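Local coordinates for adenosine kinase, putative (PDB 3OTX), which probably phosphorylates adenosine and related nucleosides to their monophosphates with ATP and magnesium, a step of purine salvage, at residues A[7-12]-A[85-90]; A[77-82]-A[341-346]; A[218-223]-A[260-265]. The protein carries 1 engineered substitution. All blocks are in the same frame, centred on the assembly; numbering follows the deposited sequence.

Interaction 1. Residues A[7-12]-A[85-90]; sequences PLRVYV and FVTYVG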
loop_
_atom_site.group_PDB
_atom_site.type_symbol
_atom_site.label_atom_id
_atom_site.label_comp_id
_atom_site.label_asym_id
_atom_site.label_seq_id
_atom_site.Cartn_x
_atom_site.Cartn_y
_atom_site.Cartn_z
ATOM N N PRO A 7 -17.128 4.076 11.369
ATOM C CA PRO A 7 -15.937 3.248 11.251
ATOM C C PRO A 7 -14.944 3.555 12.337
ATOM O O PRO A 7 -14.796 4.723 12.736
ATOM C CB PRO A 7 -15.336 3.671 9.904
ATOM C CG PRO A 7 -15.851 5.050 9.669
ATOM C CD PRO A 7 -17.224 5.065 10.289
ATOM N N LEU A 8 -14.231 2.513 12.761
ATOM C CA LEU A 8 -13.051 2.693 13.591
ATOM C C LEU A 8 -12.057 3.571 12.856
ATOM O O LEU A 8 -11.917 3.500 11.623
ATOM C CB LEU A 8 -12.372 1.367 13.874
ATOM C CG LEU A 8 -13.190 0.357 14.690
ATOM C CD1 LEU A 8 -12.427 -0.949 14.746
ATOM C CD2 LEU A 8 -13.511 0.884 16.108
ATOM N N ARG A 9 -11.361 4.397 13.616
ATOM C CA ARG A 9 -10.303 5.253 13.045
ATOM C C ARG A 9 -9.091 4.442 12.580
ATOM O O ARG A 9 -8.629 3.501 13.247
ATOM C CB ARG A 9 -9.893 6.321 14.071
ATOM C CG ARG A 9 -10.991 7.358 14.358
ATOM C CD ARG A 9 -10.858 8.547 13.416
ATOM N NE ARG A 9 -9.572 9.237 13.559
ATOM C CZ ARG A 9 -9.267 10.410 13.002
ATOM N NH1 ARG A 9 -10.147 11.065 12.258
ATOM N NH2 ARG A 9 -8.071 10.939 13.194
ATOM N N VAL A 10 -8.600 4.825 11.398
ATOM C CA VAL A 10 -7.534 4.139 10.715
ATOM C C VAL A 10 -6.332 5.065 10.617
ATOM O O VAL A 10 -6.472 6.259 10.288
ATOM C CB VAL A 10 -7.998 3.690 9.298
ATOM C CG1 VAL A 10 -6.826 3.136 8.516
ATOM C CG2 VAL A 10 -9.094 2.599 9.401
ATOM N N TYR A 11 -5.165 4.518 10.932
ATOM C CA TYR A 11 -3.896 5.210 10.809
ATOM C C TYR A 11 -3.127 4.558 9.692
ATOM O O TYR A 11 -2.889 3.339 9.748
ATOM C CB TYR A 11 -3.116 5.038 12.123
ATOM C CG TYR A 11 -1.739 5.673 12.154
ATOM C CD1 TYR A 11 -1.572 6.929 12.775
ATOM C CD2 TYR A 11 -0.618 5.022 11.609
ATOM C CE1 TYR A 11 -0.328 7.544 12.813
ATOM C CE2 TYR A 11 0.659 5.639 11.644
ATOM C CZ TYR A 11 0.780 6.896 12.243
ATOM O OH TYR A 11 2.031 7.477 12.296
ATOM N N VAL A 12 -2.726 5.342 8.689
ATOM C CA VAL A 12 -1.949 4.806 7.574
ATOM C C VAL A 12 -0.624 5.543 7.492
ATOM O O VAL A 12 -0.595 6.770 7.617
ATOM C CB VAL A 12 -2.691 5.061 6.234
ATOM C CG1 VAL A 12 -1.821 4.671 4.996
ATOM C CG2 VAL A 12 -4.042 4.343 6.212
ATOM N N PHE A 85 -12.023 9.690 9.889
ATOM C CA PHE A 85 -11.797 8.276 9.593
ATOM C C PHE A 85 -10.318 7.940 9.464
ATOM O O PHE A 85 -9.748 7.320 10.367
ATOM C CB PHE A 85 -12.639 7.863 8.373
ATOM C CG PHE A 85 -12.469 6.436 7.951
ATOM C CD1 PHE A 85 -12.249 5.417 8.863
ATOM C CD2 PHE A 85 -12.521 6.118 6.594
ATOM C CE1 PHE A 85 -12.060 4.087 8.409
ATOM C CE2 PHE A 85 -12.346 4.783 6.141
ATOM C CZ PHE A 85 -12.137 3.776 7.043
ATOM N N VAL A 86 -9.668 8.368 8.387
ATOM C CA VAL A 86 -8.275 8.039 8.150
ATOM C C VAL A 86 -7.330 9.198 8.443
ATOM O O VAL A 86 -7.605 10.347 8.087
ATOM C CB VAL A 86 -8.051 7.611 6.661
ATOM C CG1 VAL A 86 -6.547 7.338 6.376
ATOM C CG2 VAL A 86 -8.927 6.430 6.258
ATOM N N THR A 87 -6.248 8.896 9.156
ATOM C CA THR A 87 -5.138 9.836 9.288
ATOM C C THR A 87 -3.954 9.209 8.579
ATOM O O THR A 87 -3.711 8.025 8.722
ATOM C CB THR A 87 -4.754 10.032 10.764
ATOM O OG1 THR A 87 -5.851 10.631 11.434
ATOM C CG2 THR A 87 -3.554 10.938 10.885
ATOM N N TYR A 88 -3.267 9.999 7.764
ATOM C CA TYR A 88 -2.107 9.538 6.992
ATOM C C TYR A 88 -0.875 10.257 7.504
ATOM O O TYR A 88 -0.903 11.487 7.736
ATOM C CB TYR A 88 -2.304 9.885 5.499
ATOM C CG TYR A 88 -1.144 9.537 4.639
ATOM C CD1 TYR A 88 -1.077 8.304 4.003
ATOM C CD2 TYR A 88 -0.116 10.462 4.405
ATOM C CE1 TYR A 88 0.038 7.953 3.173
ATOM C CE2 TYR A 88 0.974 10.141 3.596
ATOM C CZ TYR A 88 1.045 8.895 2.976
ATOM O OH TYR A 88 2.125 8.584 2.163
ATOM N N VAL A 89 0.194 9.496 7.674
ATOM C CA VAL A 89 1.495 10.041 8.077
ATOM C C VAL A 89 2.558 9.718 7.021
ATOM O O VAL A 89 2.691 8.567 6.582
ATOM C CB VAL A 89 1.912 9.511 9.485
ATOM C CG1 VAL A 89 3.350 9.880 9.871
ATOM C CG2 VAL A 89 0.987 10.121 10.527
ATOM N N GLY A 90 3.323 10.744 6.643
ATOM C CA GLY A 90 4.501 10.605 5.810
ATOM C C GLY A 90 5.197 11.952 5.762
ATOM O O GLY A 90 4.806 12.875 6.476
HETATM O O HOH W 1 -7.086 8.123 12.361
#

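Interaction 2. Residues A[77-82]-A[341-346]; sequences MQQAYK and EKPSFS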
loop_
_atom_site.group_PDB
_atom_site.type_symbol
_atom_site.label_atom_id
_atom_site.label_comp_id
_atom_site.label_asym_id
_atom_site.label_seq_id
_atom_site.Cartn_x
_atom_site.Cartn_y
_atom_site.Cartn_z
ATOM N N MET A 77 -14.862 5.166 0.378
ATOM C CA MET A 77 -15.906 4.218 0.785
ATOM C C MET A 77 -16.635 4.615 2.057
ATOM O O MET A 77 -17.599 3.941 2.441
ATOM C CB MET A 77 -15.292 2.848 1.022
ATOM C CG MET A 77 -14.888 2.103 -0.236
ATOM S SD MET A 77 -16.246 1.715 -1.345
ATOM C CE MET A 77 -17.122 0.444 -0.407
ATOM N N GLN A 78 -16.157 5.659 2.735
ATOM C CA GLN A 78 -16.766 6.118 3.980
ATOM C C GLN A 78 -16.984 7.642 3.919
ATOM O O GLN A 78 -16.459 8.381 4.730
ATOM C CB GLN A 78 -15.875 5.731 5.177
ATOM C CG GLN A 78 -15.770 4.200 5.438
ATOM C CD GLN A 78 -17.086 3.568 5.872
ATOM O OE1 GLN A 78 -18.026 4.261 6.208
ATOM N NE2 GLN A 78 -17.157 2.234 5.830
ATOM N N GLN A 79 -17.712 8.124 2.918
ATOM C CA GLN A 79 -17.748 9.564 2.691
ATOM C C GLN A 79 -18.555 10.341 3.744
ATOM O O GLN A 79 -18.432 11.549 3.829
ATOM C CB GLN A 79 -18.181 9.907 1.269
ATOM C CG GLN A 79 -17.111 9.617 0.217
ATOM C CD GLN A 79 -17.614 9.931 -1.155
ATOM O OE1 GLN A 79 -18.282 10.941 -1.348
ATOM N NE2 GLN A 79 -17.301 9.075 -2.127
ATOM N N ALA A 80 -19.323 9.645 4.569
ATOM C CA ALA A 80 -19.992 10.325 5.682
ATOM C C ALA A 80 -19.014 10.705 6.820
ATOM O O ALA A 80 -19.394 11.425 7.771
ATOM C CB ALA A 80 -21.195 9.515 6.208
ATOM N N TYR A 81 -17.764 10.265 6.712
ATOM C CA TYR A 81 -16.799 10.392 7.795
ATOM C C TYR A 81 -15.535 11.108 7.377
ATOM O O TYR A 81 -14.468 10.848 7.895
ATOM C CB TYR A 81 -16.474 9.005 8.371
ATOM C CG TYR A 81 -17.712 8.390 8.918
ATOM C CD1 TYR A 81 -18.204 8.777 10.159
ATOM C CD2 TYR A 81 -18.460 7.479 8.149
ATOM C CE1 TYR A 81 -19.399 8.251 10.640
ATOM C CE2 TYR A 81 -19.652 6.947 8.625
ATOM C CZ TYR A 81 -20.098 7.336 9.858
ATOM O OH TYR A 81 -21.270 6.792 10.313
ATOM N N LYS A 82 -15.681 12.053 6.448
ATOM C CA LYS A 82 -14.546 12.898 6.070
ATOM C C LYS A 82 -14.059 13.628 7.303
ATOM O O LYS A 82 -14.863 14.129 8.099
ATOM C CB LYS A 82 -14.928 13.887 4.971
ATOM C CG LYS A 82 -15.208 13.214 3.649
ATOM C CD LYS A 82 -15.451 14.228 2.531
ATOM C CE LYS A 82 -15.927 13.491 1.296
ATOM N NZ LYS A 82 -16.373 14.424 0.226
ATOM N N GLU A 341 -18.065 9.570 -8.494
ATOM C CA GLU A 341 -18.324 10.316 -7.256
ATOM C C GLU A 341 -18.456 9.463 -6.000
ATOM O O GLU A 341 -17.744 9.674 -5.024
ATOM C CB GLU A 341 -19.587 11.169 -7.404
ATOM C CG GLU A 341 -19.936 12.012 -6.170
ATOM C CD GLU A 341 -21.397 12.456 -6.141
ATOM O OE1 GLU A 341 -22.289 11.582 -6.036
ATOM O OE2 GLU A 341 -21.649 13.681 -6.208
ATOM N N LYS A 342 -19.383 8.517 -6.036
ATOM C CA LYS A 342 -19.749 7.749 -4.858
ATOM C C LYS A 342 -19.756 6.274 -5.207
ATOM O O LYS A 342 -20.054 5.896 -6.342
ATOM C CB LYS A 342 -21.125 8.173 -4.323
ATOM C CG LYS A 342 -21.116 9.441 -3.455
ATOM C CD LYS A 342 -22.544 9.931 -3.174
ATOM C CE LYS A 342 -22.580 11.228 -2.349
ATOM N NZ LYS A 342 -23.960 11.551 -1.851
ATOM N N PRO A 343 -19.419 5.428 -4.232
ATOM C CA PRO A 343 -19.466 3.991 -4.463
ATOM C C PRO A 343 -20.898 3.487 -4.654
ATOM O O PRO A 343 -21.842 4.122 -4.187
ATOM C CB PRO A 343 -18.884 3.394 -3.183
ATOM C CG PRO A 343 -18.744 4.504 -2.210
ATOM C CD PRO A 343 -18.959 5.795 -2.879
ATOM N N SER A 344 -21.032 2.356 -5.342
ATOM C CA SER A 344 -22.308 1.685 -5.545
ATOM C C SER A 344 -22.300 0.341 -4.822
ATOM O O SER A 344 -23.016 -0.572 -5.199
ATOM C CB SER A 344 -22.529 1.453 -7.040
ATOM O OG SER A 344 -21.407 0.768 -7.588
ATOM N N PHE A 345 -21.474 0.235 -3.788
ATOM C CA PHE A 345 -21.276 -1.000 -3.039
ATOM C C PHE A 345 -20.936 -0.537 -1.647
ATOM O O PHE A 345 -20.102 0.360 -1.471
ATOM C CB PHE A 345 -20.091 -1.778 -3.650
ATOM C CG PHE A 345 -19.640 -3.014 -2.880
ATOM C CD1 PHE A 345 -19.769 -4.283 -3.455
ATOM C CD2 PHE A 345 -19.026 -2.910 -1.631
ATOM C CE1 PHE A 345 -19.339 -5.440 -2.780
ATOM C CE2 PHE A 345 -18.586 -4.051 -0.953
ATOM C CZ PHE A 345 -18.745 -5.321 -1.526
ATOM N N SER A 346 -21.589 -1.129 -0.659
ATOM C CA SER A 346 -21.195 -0.898 0.719
ATOM C C SER A 346 -20.901 -2.212 1.429
ATOM O O SER A 346 -21.576 -3.226 1.201
ATOM C CB SER A 346 -22.241 -0.066 1.473
ATOM O OG SER A 346 -23.539 -0.465 1.115
#

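Interaction 3. Residues A[218-223]-A[260-265]; sequences TDIIVA and GRVVVF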
loop_
_atom_site.group_PDB
_atom_site.type_symbol
_atom_site.label_atom_id
_atom_site.label_comp_id
_atom_site.label_asym_id
_atom_site.label_seq_id
_atom_site.Cartn_x
_atom_site.Cartn_y
_atom_site.Cartn_z
ATOM N N THR A 218 2.518 -8.185 13.647
ATOM C CA THR A 218 1.599 -7.969 12.540
ATOM C C THR A 218 0.437 -8.946 12.643
ATOM O O THR A 218 0.632 -10.171 12.579
ATOM C CB THR A 218 2.321 -8.095 11.200
ATOM O OG1 THR A 218 3.357 -7.090 11.123
ATOM C CG2 THR A 218 1.341 -7.858 10.044
ATOM N N ASP A 219 -0.770 -8.407 12.826
ATOM C CA ASP A 219 -1.960 -9.254 12.795
ATOM C C ASP A 219 -2.363 -9.690 11.376
ATOM O O ASP A 219 -2.598 -10.889 11.155
ATOM C CB ASP A 219 -3.115 -8.555 13.476
ATOM C CG ASP A 219 -2.753 -8.079 14.862
ATOM O OD1 ASP A 219 -2.516 -8.915 15.751
ATOM O OD2 ASP A 219 -2.699 -6.872 15.079
ATOM N N ILE A 220 -2.406 -8.760 10.410
ATOM C CA ILE A 220 -2.893 -9.122 9.092
ATOM C C ILE A 220 -1.779 -8.807 8.088
ATOM O O ILE A 220 -1.250 -7.705 8.057
ATOM C CB ILE A 220 -4.183 -8.357 8.740
ATOM C CG1 ILE A 220 -5.253 -8.580 9.827
ATOM C CG2 ILE A 220 -4.667 -8.757 7.351
ATOM C CD1 ILE A 220 -6.677 -8.370 9.348
ATOM N N ILE A 221 -1.428 -9.815 7.301
ATOM C CA ILE A 221 -0.463 -9.671 6.246
ATOM C C ILE A 221 -1.219 -9.779 4.931
ATOM O O ILE A 221 -1.925 -10.759 4.698
ATOM C CB ILE A 221 0.576 -10.788 6.273
ATOM C CG1 ILE A 221 1.338 -10.803 7.623
ATOM C CG2 ILE A 221 1.514 -10.649 5.051
ATOM C CD1 ILE A 221 2.145 -12.060 7.867
ATOM N N VAL A 222 -1.065 -8.764 4.078
ATOM C CA VAL A 222 -1.764 -8.727 2.785
ATOM C C VAL A 222 -0.684 -8.686 1.693
ATOM O O VAL A 222 0.336 -7.999 1.839
ATOM C CB VAL A 222 -2.676 -7.485 2.697
ATOM C CG1 VAL A 222 -3.388 -7.408 1.332
ATOM C CG2 VAL A 222 -3.731 -7.539 3.789
ATOM N N ALA A 223 -0.871 -9.465 0.622
ATOM C CA ALA A 223 0.056 -9.433 -0.512
ATOM C C ALA A 223 -0.628 -9.939 -1.762
ATOM O O ALA A 223 -1.756 -10.368 -1.713
ATOM C CB ALA A 223 1.268 -10.282 -0.236
ATOM N N GLY A 260 -5.467 -12.379 16.378
ATOM C CA GLY A 260 -5.469 -13.553 15.505
ATOM C C GLY A 260 -4.780 -13.123 14.225
ATOM O O GLY A 260 -5.063 -12.048 13.681
ATOM N N ARG A 261 -3.852 -13.947 13.761
ATOM C CA ARG A 261 -3.135 -13.705 12.511
ATOM C C ARG A 261 -4.013 -14.061 11.305
ATOM O O ARG A 261 -4.645 -15.126 11.273
ATOM C CB ARG A 261 -1.803 -14.498 12.572
ATOM C CG ARG A 261 -1.068 -14.778 11.283
ATOM C CD ARG A 261 -0.416 -13.536 10.609
ATOM N NE ARG A 261 0.604 -12.817 11.416
ATOM C CZ ARG A 261 1.793 -13.302 11.797
ATOM N NH1 ARG A 261 2.153 -14.553 11.533
ATOM N NH2 ARG A 261 2.624 -12.526 12.494
ATOM N N VAL A 262 -4.074 -13.144 10.336
ATOM C CA VAL A 262 -4.861 -13.310 9.113
ATOM C C VAL A 262 -3.891 -13.099 7.953
ATOM O O VAL A 262 -3.066 -12.179 7.993
ATOM C CB VAL A 262 -5.998 -12.248 9.012
ATOM C CG1 VAL A 262 -6.865 -12.418 7.722
ATOM C CG2 VAL A 262 -6.865 -12.254 10.261
ATOM N N VAL A 263 -4.004 -13.909 6.906
ATOM C CA VAL A 263 -3.188 -13.714 5.726
ATOM C C VAL A 263 -4.123 -13.629 4.524
ATOM O O VAL A 263 -5.026 -14.460 4.372
ATOM C CB VAL A 263 -2.146 -14.841 5.576
ATOM C CG1 VAL A 263 -1.269 -14.652 4.364
ATOM C CG2 VAL A 263 -1.233 -14.931 6.843
ATOM N N VAL A 264 -3.913 -12.620 3.677
ATOM C CA VAL A 264 -4.775 -12.385 2.516
ATOM C C VAL A 264 -3.876 -12.228 1.298
ATOM O O VAL A 264 -3.096 -11.280 1.245
ATOM C CB VAL A 264 -5.554 -11.060 2.687
ATOM C CG1 VAL A 264 -6.468 -10.798 1.472
ATOM C CG2 VAL A 264 -6.382 -11.060 3.983
ATOM N N PHE A 265 -3.986 -13.124 0.322
ATOM C CA PHE A 265 -3.173 -13.055 -0.901
ATOM C C PHE A 265 -4.106 -12.968 -2.104
ATOM O O PHE A 265 -4.883 -13.900 -2.377
ATOM C CB PHE A 265 -2.290 -14.307 -1.081
ATOM C CG PHE A 265 -1.200 -14.462 -0.069
ATOM C CD1 PHE A 265 -0.542 -13.348 0.451
ATOM C CD2 PHE A 265 -0.796 -15.750 0.325
ATOM C CE1 PHE A 265 0.505 -13.506 1.370
ATOM C CE2 PHE A 265 0.250 -15.915 1.241
ATOM C CZ PHE A 265 0.880 -14.780 1.759
#

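Interaction 1. Residues A[7-12]-A[85-90]
The Phe85 ring fills a hollow along the start of the 7-12 segment. Pro7 lies over one face, its CG 4.2 Å from the centroid of the Phe85 ring in a CH-pi contact, and CG2 of Val86 sits over the opposite face. The carbonyl O of Leu8 meets the ring edge in plane, and Val10 CG2 presses on Phe85 CE1 at 3.5 Å. With CG anti to the backbone N (chi1 179°), the ring swings back toward the segment from which its own CB points away. Further along the same side, Val12 is a bump between two neighbours: its CG2 touches Val86 CG1 at 3.9 Å, while Val12 CG1 settles 3.8 Å from Tyr88 CD1. Helix 66-76 packs on this side through Ala71 and Leu68.

Tyr11, Thr87 and Arg9 occupy the other side, where helix 154-162 lies. The Tyr11 phenol meets Val89 obliquely, with OH 3.3 Å from Val89 CG2. Bent at chi2 and chi3, Arg9 folds over the Phe85 carbonyl, whose oxygen lies above the guanidinium plane, and its charge pairs with Glu162. Water 1 links the strands, donating to Val10 O and hydrogen-bonded to Thr87 OG1 at 2.9 Å.

Between the two layers strands 10-12 and 86-89 run parallel, their axes 19° apart, joined by four hydrogen bonds: Val10 N to Phe85 O, Thr87 N to Val10 O, Val12 N to Thr87 O, and Val89 N to Val12 O. The side chain of Tyr88 is about 5 Å from that of Asn15, which binds adenosine. Adjacent parallel strands sandwiched between helices, here 10-13 and 86-89, are characteristic of the central sheet of the ribokinase-like alpha/beta fold.

Interaction 2. Residues A[77-82]-A[341-346]
Gln79 and Glu341 make the polar link: NE2 of Gln79 donates to the backbone O of Glu341 at 3.0 Å, with 165° at the hydrogen. The acceptor lies near the amide plane, and the donor in the plane of the Glu341 carbonyl. NE2 also bonds to Trp76 O, so two backbone oxygens fix which way the amide is turned. An extended chain beyond CG (chi2 178°) carries the amide that far, leaving OE1 beside Lys342 CG at 3.8 Å.

This is where the C-terminal tail, having left helix 317-332, folds over the loop following helix 66-76 in the PfkB kinase domain; it lies near the surface and away from the nucleotide-binding residues.

Apolar contacts supply the rest. Met77 is bent at both chi2 and chi3, which brings SD 3.6 Å from Pro343 CB as the two side chains slide past each other in opposite directions. Its methyl continues to the next part of the tail, with CE 3.2 Å from the backbone O of Phe345 and 4.0 Å from CD2 of the Phe345 ring. That ring is stacked with Tyr326 of helix 317-332, whose side chain also touches Pro343.

Interaction 3. Residues A[218-223]-A[260-265]
Arg261 leans its side chain across Thr218 and Asp219, just before strand 220-224. Its CB and CG pass the Asp219 carbonyl loosely, and CD closes to 3.5 Å from Asp219 O. Bends at chi2 and chi3 then turn the chain back, so that NE lies 2.9 Å from Thr218 O and NH2 3.1 Å from the same Thr218 oxygen. Both are hydrogen bonds, a side-on grip by two nitrogens on one acceptor, which sits within 3° of the guanidinium plane. The NH2 bond is the more bent, 141° at the hydrogen against 157° for NE. Over one face of the group lies Ile221 CD1, 3.9 Å above the plane toward the rim. At the tip, NH1 bonds to the carbonyls of Ala249 and Val253, and NH2 also to that of Pro254.

Beyond this end the two strands run parallel in register, Ile220 beside Val262 through to Ala223 beside Phe265. Four bonds zip them: Val262 N to Asp219 O, Ile221 N to Val262 O, Val264 N to Ile221 O, and Ala223 N to Val264 O. On one side Ile220 CG1 rests 3.8 Å from Val262 CB and Val222 packs alongside Val264, facing helix 300-311. On the other, Ala223 CB lies 3.6 Å from CD1 of the Phe265 ring, toward helix 242-251. The next residues of the two strands, Asn224 and Thr266, bind ADP.

Arg261 is buried, and its charged group is met here by neutral carbonyls. The Asp219 carboxylate is engaged by Tyr255 OH and Phe194 N; its OD1, 6.6 Å from Arg261 NE without contact, may still favour the positive charge through space, and the carbonyl dipoles probably contribute too.

From the N terminus, the chain lays down the first strand of the large sheet and returns beside it at 85-90, where interaction 1 closes a loop of 72 residues that includes helix 66-76. The loop following that helix, 77-82, opens interaction 2 before interaction 1 has closed, so the two cross; they also touch, through Pro7 against Tyr81 and Phe85 against Gln78. Interaction 2 closes only at the C-terminal tail. Nested inside that long excursion, interaction 3 closes a mostly helical loop between neighbouring strands further across the same sheet, its centre about 18 Å from that of interaction 1. The tail thus meets the N-terminal half at the periphery.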